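PDB 3NRW: phage integrase/site-specific recombinase from Haloarcula marismortui, which probably binds DNA through this all-helical N-terminal core-binding domain as part of a tyrosine recombinase thought to act in DNA integration. Local coordinates for residues 49-61 and 86-100. Residues are numbered along the deposited sequence; the frame is centred on the assembly and turned at random.
Sequences TAMRELTGWKLDE and WLEYLARIDVVDEDL
Arg52 and Val96 bring the backbones closest, 4.3 Å between their CA atoms, where the 3-10 turn 51-53 meets the chain leaving helix 73-92 through a Schellman motif with Asp94 as its C-prime residue. Met51, present as selenomethionine, fills the buried side. Bent at chi2 and chi3, its chain lays CE over one face of the Trp86 six-membered ring, a CH-pi contact with SE standing obliquely. Met51 CE also touches Leu87 CD2 and Leu90 CD1. Met51 CB rests on Val96 CG2 at 3.7 Å. Farther along, Leu100 slips CD2 against Leu54 CB and CD1 against Leu59 CD1, while Leu59 CD2 meets Leu87 CD1 tip to tip at 4.0 Å.

On the outer side Arg52 runs extended until chi3 (-60°). Beyond this bend Arg52 NH2 donates a hydrogen bond to Asp94 O (2.6 Å, 148° at the hydrogen), the carbonyl oxygen lying somewhat out of the guanidinium plane, and Val95 O sits over one face. NH2 also hydrogen-bonds Pro5 O, and the salt bridge from Arg52 NH1 to Asp97 OD2 is long, 4.0 Å. Waters link Arg52 N to Val95 O and Leu54 O to Asp97 OD1.

Within the all-helical core-binding domain, the contact joins the link before helix 56-67 to the end of helix 73-92; Ala12 and Phe39 also touch Met51. Polar bonds of Arg52 thus tie the helix-ending loop and the N-terminal arm beside an apolar interior.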
ATOM      1  N   THR A  49      -4.956  -3.984  11.908  1.00 16.75           N
ATOM      2  CA  THR A  49      -4.241  -3.064  12.793  1.00 19.21           C
ATOM      3  C   THR A  49      -2.728  -3.011  12.650  1.00 18.07           C
ATOM      4  O   THR A  49      -2.091  -2.114  13.198  1.00 17.20           O
ATOM      5  CB  THR A  49      -4.562  -3.365  14.271  1.00 26.05           C
ATOM      6  OG1 THR A  49      -4.161  -4.705  14.575  1.00 28.32           O
ATOM      7  CG2 THR A  49      -6.057  -3.214  14.532  1.00 28.20           C
ATOM      8  N   ALA A  50      -2.152  -3.972  11.934  1.00 16.06           N
ATOM      9  CA  ALA A  50      -0.709  -4.017  11.724  1.00 16.30           C
ATOM     10  C   ALA A  50      -0.474  -4.492  10.300  1.00 16.81           C
ATOM     11  O   ALA A  50      -1.109  -5.443   9.848  1.00 16.68           O
ATOM     12  CB  ALA A  50      -0.053  -4.977  12.720  1.00 16.75           C
HETATM   13  N   MSE A  51       0.440  -3.843   9.591  1.00 15.81           N
HETATM   14  CA  MSE A  51       0.700  -4.228   8.216  1.00 16.39           C
HETATM   15  C   MSE A  51       1.197  -5.663   8.071  1.00 16.50           C
HETATM   16  O   MSE A  51       0.967  -6.297   7.042  1.00 13.88           O
HETATM   17  CB  MSE A  51       1.694  -3.254   7.575  1.00 13.86           C
HETATM   18  CG  MSE A  51       1.136  -1.854   7.354  1.00 14.57           C
HETATM   19 SE   MSE A  51      -0.381  -1.793   6.107  1.00 21.34          SE
HETATM   20  CE  MSE A  51       0.612  -1.868   4.427  1.00 17.11           C
ATOM     21  N   ARG A  52       1.863  -6.183   9.097  1.00 15.91           N
ATOM     22  CA  ARG A  52       2.368  -7.549   9.032  1.00 18.81           C
ATOM     23  C   ARG A  52       1.228  -8.565   8.891  1.00 17.01           C
ATOM     24  O   ARG A  52       1.446  -9.699   8.462  1.00 19.43           O
ATOM     25  CB  ARG A  52       3.200  -7.865  10.279  1.00 19.34           C
ATOM     26  CG  ARG A  52       4.019  -9.142  10.173  1.00 32.47           C
ATOM     27  CD  ARG A  52       4.747  -9.424  11.474  1.00 34.53           C
ATOM     28  NE  ARG A  52       5.662  -8.347  11.850  1.00 32.75           N
ATOM     29  CZ  ARG A  52       6.798  -8.065  11.217  1.00 24.49           C
ATOM     30  NH1 ARG A  52       7.174  -8.774  10.163  1.00 30.66           N
ATOM     31  NH2 ARG A  52       7.573  -7.084  11.655  1.00 28.58           N
ATOM     32  N   GLU A  53       0.015  -8.148   9.244  1.00 16.68           N
ATOM     33  CA  GLU A  53      -1.162  -9.012   9.161  1.00 18.57           C
ATOM     34  C   GLU A  53      -1.583  -9.291   7.722  1.00 21.37           C
ATOM     35  O   GLU A  53      -2.343 -10.222   7.461  1.00 20.36           O
ATOM     36  CB  GLU A  53      -2.333  -8.382   9.923  1.00 24.87           C
ATOM     37  CG  GLU A  53      -2.104  -8.288  11.428  1.00 35.21           C
ATOM     38  CD  GLU A  53      -3.213  -7.549  12.157  1.00 39.17           C
ATOM     39  OE1 GLU A  53      -3.186  -7.519  13.406  1.00 51.17           O
ATOM     40  OE2 GLU A  53      -4.106  -6.992  11.486  1.00 30.06           O
ATOM     41  N   LEU A  54      -1.093  -8.482   6.788  1.00 17.40           N
ATOM     42  CA  LEU A  54      -1.428  -8.666   5.381  1.00 19.13           C
ATOM     43  C   LEU A  54      -0.955 -10.012   4.840  1.00 21.83           C
ATOM     44  O   LEU A  54       0.060 -10.550   5.283  1.00 22.60           O
ATOM     45  CB  LEU A  54      -0.820  -7.542   4.546  1.00 17.49           C
ATOM     46  CG  LEU A  54      -1.471  -6.175   4.741  1.00 18.72           C
ATOM     47  CD1 LEU A  54      -0.707  -5.143   3.936  1.00 19.73           C
ATOM     48  CD2 LEU A  54      -2.936  -6.228   4.302  1.00 17.65           C
ATOM     49  N   THR A  55      -1.709 -10.539   3.878  1.00 19.76           N
ATOM     50  CA  THR A  55      -1.418 -11.820   3.232  1.00 16.76           C
ATOM     51  C   THR A  55      -1.810 -11.727   1.764  1.00 18.79           C
ATOM     52  O   THR A  55      -2.418 -10.744   1.340  1.00 17.71           O
ATOM     53  CB  THR A  55      -2.258 -12.966   3.829  1.00 18.86           C
ATOM     54  OG1 THR A  55      -3.648 -12.691   3.612  1.00 16.91           O
ATOM     55  CG2 THR A  55      -1.998 -13.113   5.316  1.00 19.87           C
ATOM     56  N   GLY A  56      -1.475 -12.758   0.993  1.00 21.39           N
ATOM     57  CA  GLY A  56      -1.843 -12.764  -0.412  1.00 18.56           C
ATOM     58  C   GLY A  56      -3.354 -12.658  -0.558  1.00 17.16           C
ATOM     59  O   GLY A  56      -3.861 -11.994  -1.470  1.00 14.93           O
ATOM     60  N   TRP A  57      -4.083 -13.315   0.341  1.00 15.14           N
ATOM     61  CA  TRP A  57      -5.539 -13.274   0.301  1.00 17.28           C
ATOM     62  C   TRP A  57      -6.061 -11.857   0.515  1.00 14.38           C
ATOM     63  O   TRP A  57      -6.889 -11.373  -0.252  1.00 14.36           O
ATOM     64  CB  TRP A  57      -6.143 -14.219   1.352  1.00 17.39           C
ATOM     65  CG  TRP A  57      -7.631 -14.026   1.560  1.00 19.55           C
ATOM     66  CD1 TRP A  57      -8.235 -13.349   2.584  1.00 19.22           C
ATOM     67  CD2 TRP A  57      -8.692 -14.504   0.721  1.00 22.02           C
ATOM     68  NE1 TRP A  57      -9.600 -13.378   2.435  1.00 20.19           N
ATOM     69  CE2 TRP A  57      -9.908 -14.079   1.299  1.00 19.52           C
ATOM     70  CE3 TRP A  57      -8.731 -15.249  -0.465  1.00 22.79           C
ATOM     71  CZ2 TRP A  57     -11.154 -14.375   0.732  1.00 24.46           C
ATOM     72  CZ3 TRP A  57      -9.972 -15.544  -1.029  1.00 24.09           C
ATOM     73  CH2 TRP A  57     -11.163 -15.107  -0.428  1.00 25.24           C
ATOM     74  N   LYS A  58      -5.573 -11.190   1.557  1.00 18.08           N
ATOM     75  CA  LYS A  58      -6.023  -9.836   1.845  1.00 18.62           C
ATOM     76  C   LYS A  58      -5.663  -8.883   0.711  1.00 13.58           C
ATOM     77  O   LYS A  58      -6.453  -8.002   0.358  1.00 13.48           O
ATOM     78  CB  LYS A  58      -5.424  -9.345   3.169  1.00 17.14           C
ATOM     79  CG  LYS A  58      -5.830 -10.199   4.364  1.00 21.75           C
ATOM     80  CD  LYS A  58      -5.209  -9.687   5.653  1.00 23.68           C
ATOM     81  CE  LYS A  58      -5.486 -10.636   6.807  1.00 34.49           C
ATOM     82  NZ  LYS A  58      -6.948 -10.815   7.018  1.00 40.51           N
ATOM     83  N   LEU A  59      -4.480  -9.059   0.130  1.00 16.11           N
ATOM     84  CA  LEU A  59      -4.062  -8.198  -0.978  1.00 15.55           C
ATOM     85  C   LEU A  59      -4.978  -8.402  -2.183  1.00 17.76           C
ATOM     86  O   LEU A  59      -5.326  -7.438  -2.879  1.00 13.48           O
ATOM     87  CB  LEU A  59      -2.611  -8.486  -1.372  1.00 19.06           C
ATOM     88  CG  LEU A  59      -1.547  -8.047  -0.357  1.00 18.40           C
ATOM     89  CD1 LEU A  59      -0.172  -8.478  -0.839  1.00 29.53           C
ATOM     90  CD2 LEU A  59      -1.603  -6.539  -0.169  1.00 23.66           C
ATOM     91  N   ASP A  60      -5.371  -9.651  -2.430  1.00 13.90           N
ATOM     92  CA  ASP A  60      -6.260  -9.955  -3.549  1.00 14.77           C
ATOM     93  C   ASP A  60      -7.640  -9.354  -3.285  1.00 16.39           C
ATOM     94  O   ASP A  60      -8.313  -8.901  -4.205  1.00 13.86           O
ATOM     95  CB  ASP A  60      -6.391 -11.469  -3.745  1.00 16.52           C
ATOM     96  CG  ASP A  60      -7.290 -11.831  -4.924  1.00 21.17           C
ATOM     97  OD1 ASP A  60      -6.835 -11.733  -6.085  1.00 19.37           O
ATOM     98  OD2 ASP A  60      -8.465 -12.196  -4.687  1.00 19.55           O
ATOM     99  N   GLU A  61      -8.063  -9.369  -2.022  1.00 13.73           N
ATOM    100  CA  GLU A  61      -9.349  -8.801  -1.655  1.00 15.45           C
ATOM    101  C   GLU A  61      -9.313  -7.316  -1.969  1.00 13.46           C
ATOM    102  O   GLU A  61     -10.266  -6.762  -2.520  1.00 14.79           O
ATOM    103  CB  GLU A  61      -9.625  -9.002  -0.165  1.00 16.90           C
ATOM    104  CG  GLU A  61     -10.028 -10.421   0.204  1.00 23.39           C
ATOM    105  CD  GLU A  61     -11.500 -10.692  -0.038  1.00 30.29           C
ATOM    106  OE1 GLU A  61     -12.320 -10.336   0.837  1.00 32.93           O
ATOM    107  OE2 GLU A  61     -11.844 -11.247  -1.104  1.00 27.13           O
ATOM    108  N   TRP A  86       5.304   0.340  -1.876  1.00 17.21           N
ATOM    109  CA  TRP A  86       5.131   0.615  -0.461  1.00 15.15           C
ATOM    110  C   TRP A  86       5.503  -0.622   0.347  1.00 13.38           C
ATOM    111  O   TRP A  86       6.280  -0.530   1.299  1.00 14.26           O
ATOM    112  CB  TRP A  86       3.684   1.022  -0.202  1.00 11.36           C
ATOM    113  CG  TRP A  86       3.336   1.328   1.209  1.00 14.91           C
ATOM    114  CD1 TRP A  86       4.131   1.895   2.162  1.00 16.57           C
ATOM    115  CD2 TRP A  86       2.040   1.188   1.797  1.00 13.97           C
ATOM    116  NE1 TRP A  86       3.400   2.128   3.316  1.00 17.64           N
ATOM    117  CE2 TRP A  86       2.116   1.705   3.110  1.00 16.30           C
ATOM    118  CE3 TRP A  86       0.820   0.683   1.332  1.00 16.38           C
ATOM    119  CZ2 TRP A  86       1.008   1.728   3.965  1.00  9.65           C
ATOM    120  CZ3 TRP A  86      -0.284   0.706   2.188  1.00 16.19           C
ATOM    121  CH2 TRP A  86      -0.179   1.228   3.486  1.00 14.33           C
ATOM    122  N   LEU A  87       4.969  -1.777  -0.037  1.00 14.47           N
ATOM    123  CA  LEU A  87       5.273  -3.008   0.677  1.00 14.29           C
ATOM    124  C   LEU A  87       6.754  -3.376   0.587  1.00 16.23           C
ATOM    125  O   LEU A  87       7.300  -3.968   1.518  1.00 17.22           O
ATOM    126  CB  LEU A  87       4.402  -4.157   0.165  1.00 19.70           C
ATOM    127  CG  LEU A  87       2.897  -3.962   0.398  1.00 17.04           C
ATOM    128  CD1 LEU A  87       2.152  -5.208  -0.043  1.00 20.68           C
ATOM    129  CD2 LEU A  87       2.622  -3.676   1.877  1.00 20.44           C
ATOM    130  N   GLU A  88       7.406  -3.032  -0.522  1.00 18.25           N
ATOM    131  CA  GLU A  88       8.835  -3.325  -0.664  1.00 19.33           C
ATOM    132  C   GLU A  88       9.596  -2.529   0.391  1.00 15.78           C
ATOM    133  O   GLU A  88      10.528  -3.037   1.009  1.00 19.03           O
ATOM    134  CB  GLU A  88       9.337  -2.948  -2.064  1.00 18.33           C
ATOM    135  CG  GLU A  88       8.631  -3.708  -3.176  1.00 23.74           C
ATOM    136  CD  GLU A  88       9.269  -3.506  -4.540  1.00 28.65           C
ATOM    137  OE1 GLU A  88       9.722  -2.379  -4.830  1.00 28.44           O
ATOM    138  OE2 GLU A  88       9.293  -4.471  -5.330  1.00 28.04           O
ATOM    139  N   TYR A  89       9.191  -1.278   0.592  1.00 15.35           N
ATOM    140  CA  TYR A  89       9.820  -0.423   1.591  1.00 16.02           C
ATOM    141  C   TYR A  89       9.618  -1.033   2.972  1.00 18.28           C
ATOM    142  O   TYR A  89      10.565  -1.165   3.748  1.00 17.39           O
ATOM    143  CB  TYR A  89       9.215   0.987   1.556  1.00 15.99           C
ATOM    144  CG  TYR A  89       9.574   1.848   2.746  1.00 12.37           C
ATOM    145  CD1 TYR A  89      10.904   2.162   3.033  1.00 17.91           C
ATOM    146  CD2 TYR A  89       8.583   2.347   3.596  1.00 18.22           C
ATOM    147  CE1 TYR A  89      11.237   2.947   4.132  1.00 21.92           C
ATOM    148  CE2 TYR A  89       8.908   3.131   4.697  1.00 22.21           C
ATOM    149  CZ  TYR A  89      10.240   3.428   4.961  1.00 21.90           C
ATOM    150  OH  TYR A  89      10.579   4.197   6.053  1.00 22.07           O
ATOM    151  N   LEU A  90       8.379  -1.404   3.277  1.00 13.50           N
ATOM    152  CA  LEU A  90       8.074  -1.990   4.575  1.00 13.85           C
ATOM    153  C   LEU A  90       8.802  -3.311   4.804  1.00 17.23           C
ATOM    154  O   LEU A  90       9.182  -3.623   5.931  1.00 18.53           O
ATOM    155  CB  LEU A  90       6.564  -2.194   4.731  1.00 13.24           C
ATOM    156  CG  LEU A  90       5.707  -0.924   4.735  1.00 16.51           C
ATOM    157  CD1 LEU A  90       4.253  -1.324   4.914  1.00 13.42           C
ATOM    158  CD2 LEU A  90       6.144   0.027   5.856  1.00 13.67           C
ATOM    159  N   ALA A  91       8.995  -4.091   3.745  1.00 17.57           N
ATOM    160  CA  ALA A  91       9.701  -5.357   3.890  1.00 15.58           C
ATOM    161  C   ALA A  91      11.165  -5.075   4.234  1.00 19.95           C
ATOM    162  O   ALA A  91      11.756  -5.756   5.073  1.00 19.31           O
ATOM    163  CB  ALA A  91       9.601  -6.178   2.609  1.00 16.22           C
ATOM    164  N   ARG A  92      11.745  -4.060   3.596  1.00 21.48           N
ATOM    165  CA  ARG A  92      13.134  -3.702   3.859  1.00 23.52           C
ATOM    166  C   ARG A  92      13.330  -3.288   5.311  1.00 25.88           C
ATOM    167  O   ARG A  92      14.357  -3.605   5.920  1.00 24.48           O
ATOM    168  CB  ARG A  92      13.590  -2.563   2.938  1.00 21.58           C
ATOM    169  CG  ARG A  92      15.026  -2.097   3.200  1.00 26.54           C
ATOM    170  CD  ARG A  92      15.582  -1.273   2.041  1.00 35.08           C
ATOM    171  NE  ARG A  92      14.940   0.031   1.886  1.00 39.42           N
ATOM    172  CZ  ARG A  92      15.113   1.061   2.709  1.00 38.75           C
ATOM    173  NH1 ARG A  92      15.908   0.951   3.764  1.00 39.39           N
ATOM    174  NH2 ARG A  92      14.507   2.215   2.463  1.00 28.45           N
ATOM    175  N   ILE A  93      12.350  -2.579   5.870  1.00 17.97           N
ATOM    176  CA  ILE A  93      12.463  -2.140   7.254  1.00 20.99           C
ATOM    177  C   ILE A  93      11.828  -3.091   8.256  1.00 18.85           C
ATOM    178  O   ILE A  93      11.513  -2.702   9.379  1.00 19.23           O
ATOM    179  CB  ILE A  93      11.895  -0.719   7.463  1.00 19.27           C
ATOM    180  CG1 ILE A  93      10.419  -0.666   7.074  1.00 17.50           C
ATOM    181  CG2 ILE A  93      12.699   0.278   6.640  1.00 20.93           C
ATOM    182  CD1 ILE A  93       9.772   0.655   7.439  1.00 18.61           C
ATOM    183  N   ASP A  94      11.635  -4.337   7.837  1.00 18.82           N
ATOM    184  CA  ASP A  94      11.116  -5.377   8.713  1.00 20.25           C
ATOM    185  C   ASP A  94       9.701  -5.182   9.269  1.00 23.48           C
ATOM    186  O   ASP A  94       9.361  -5.750  10.307  1.00 25.67           O
ATOM    187  CB  ASP A  94      12.108  -5.570   9.875  1.00 18.86           C
ATOM    188  CG  ASP A  94      13.554  -5.663   9.400  1.00 30.60           C
ATOM    189  OD1 ASP A  94      13.838  -6.525   8.538  1.00 24.53           O
ATOM    190  OD2 ASP A  94      14.404  -4.878   9.889  1.00 20.23           O
ATOM    191  N   VAL A  95       8.876  -4.399   8.576  1.00 17.12           N
ATOM    192  CA  VAL A  95       7.507  -4.142   9.022  1.00 18.85           C
ATOM    193  C   VAL A  95       6.527  -5.206   8.524  1.00 19.69           C
ATOM    194  O   VAL A  95       5.478  -5.432   9.132  1.00 21.95           O
ATOM    195  CB  VAL A  95       7.050  -2.739   8.571  1.00 20.54           C
ATOM    196  CG1 VAL A  95       5.575  -2.525   8.889  1.00 19.74           C
ATOM    197  CG2 VAL A  95       7.888  -1.690   9.281  1.00 23.05           C
ATOM    198  N   VAL A  96       6.864  -5.855   7.415  1.00 21.59           N
ATOM    199  CA  VAL A  96       6.018  -6.916   6.894  1.00 20.86           C
ATOM    200  C   VAL A  96       6.897  -8.072   6.421  1.00 25.09           C
ATOM    201  O   VAL A  96       8.099  -7.897   6.216  1.00 23.47           O
ATOM    202  CB  VAL A  96       5.136  -6.440   5.720  1.00 23.64           C
ATOM    203  CG1 VAL A  96       4.084  -7.483   5.436  1.00 37.22           C
ATOM    204  CG2 VAL A  96       4.462  -5.116   6.058  1.00 24.29           C
ATOM    205  N   ASP A  97       6.293  -9.248   6.274  1.00 21.99           N
ATOM    206  CA  ASP A  97       6.999 -10.447   5.820  1.00 31.29           C
ATOM    207  C   ASP A  97       7.748 -10.162   4.525  1.00 24.28           C
ATOM    208  O   ASP A  97       7.221  -9.509   3.628  1.00 26.11           O
ATOM    209  CB  ASP A  97       6.005 -11.586   5.579  1.00 35.64           C
ATOM    210  CG  ASP A  97       5.426 -12.144   6.865  1.00 42.57           C
ATOM    211  OD1 ASP A  97       4.445 -12.913   6.782  1.00 51.59           O
ATOM    212  OD2 ASP A  97       5.954 -11.825   7.952  1.00 43.54           O
ATOM    213  N   GLU A  98       8.971 -10.670   4.420  1.00 28.17           N
ATOM    214  CA  GLU A  98       9.773 -10.440   3.228  1.00 24.83           C
ATOM    215  C   GLU A  98       9.161 -10.975   1.937  1.00 23.04           C
ATOM    216  O   GLU A  98       9.477 -10.483   0.855  1.00 27.62           O
ATOM    217  CB  GLU A  98      11.179 -11.023   3.406  1.00 33.11           C
ATOM    218  CG  GLU A  98      11.215 -12.457   3.905  1.00 40.32           C
ATOM    219  CD  GLU A  98      11.324 -12.549   5.417  1.00 55.32           C
ATOM    220  OE1 GLU A  98      10.408 -12.066   6.122  1.00 49.22           O
ATOM    221  OE2 GLU A  98      12.334 -13.106   5.903  1.00 55.27           O
ATOM    222  N   ASP A  99       8.285 -11.972   2.033  1.00 23.28           N
ATOM    223  CA  ASP A  99       7.673 -12.531   0.829  1.00 28.74           C
ATOM    224  C   ASP A  99       6.301 -11.953   0.492  1.00 27.53           C
ATOM    225  O   ASP A  99       5.590 -12.486  -0.361  1.00 27.82           O
ATOM    226  CB  ASP A  99       7.561 -14.058   0.938  1.00 28.51           C
ATOM    227  CG  ASP A  99       6.663 -14.504   2.080  1.00 37.10           C
ATOM    228  OD1 ASP A  99       6.401 -15.720   2.187  1.00 38.94           O
ATOM    229  OD2 ASP A  99       6.218 -13.648   2.876  1.00 43.36           O
ATOM    230  N   LEU A 100       5.928 -10.855   1.140  1.00 28.69           N
ATOM    231  CA  LEU A 100       4.625 -10.259   0.878  1.00 23.67           C
ATOM    232  C   LEU A 100       4.546  -9.382  -0.372  1.00 22.90           C
ATOM    233  O   LEU A 100       3.627  -9.520  -1.178  1.00 23.98           O
ATOM    234  CB  LEU A 100       4.161  -9.438   2.082  1.00 22.59           C
ATOM    235  CG  LEU A 100       2.752  -8.868   1.898  1.00 20.60           C
ATOM    236  CD1 LEU A 100       1.720  -9.977   2.103  1.00 26.31           C
ATOM    237  CD2 LEU A 100       2.518  -7.747   2.885  1.00 22.02           C
TER
HETATM  238  O   HOH W   1       3.497  -4.530  10.912  1.00 17.12           O
HETATM  239  O   HOH W   2      10.318  -8.614  10.077  1.00 37.20           O
HETATM  240  O   HOH W   3       2.280 -12.030   5.015  1.00 30.37           O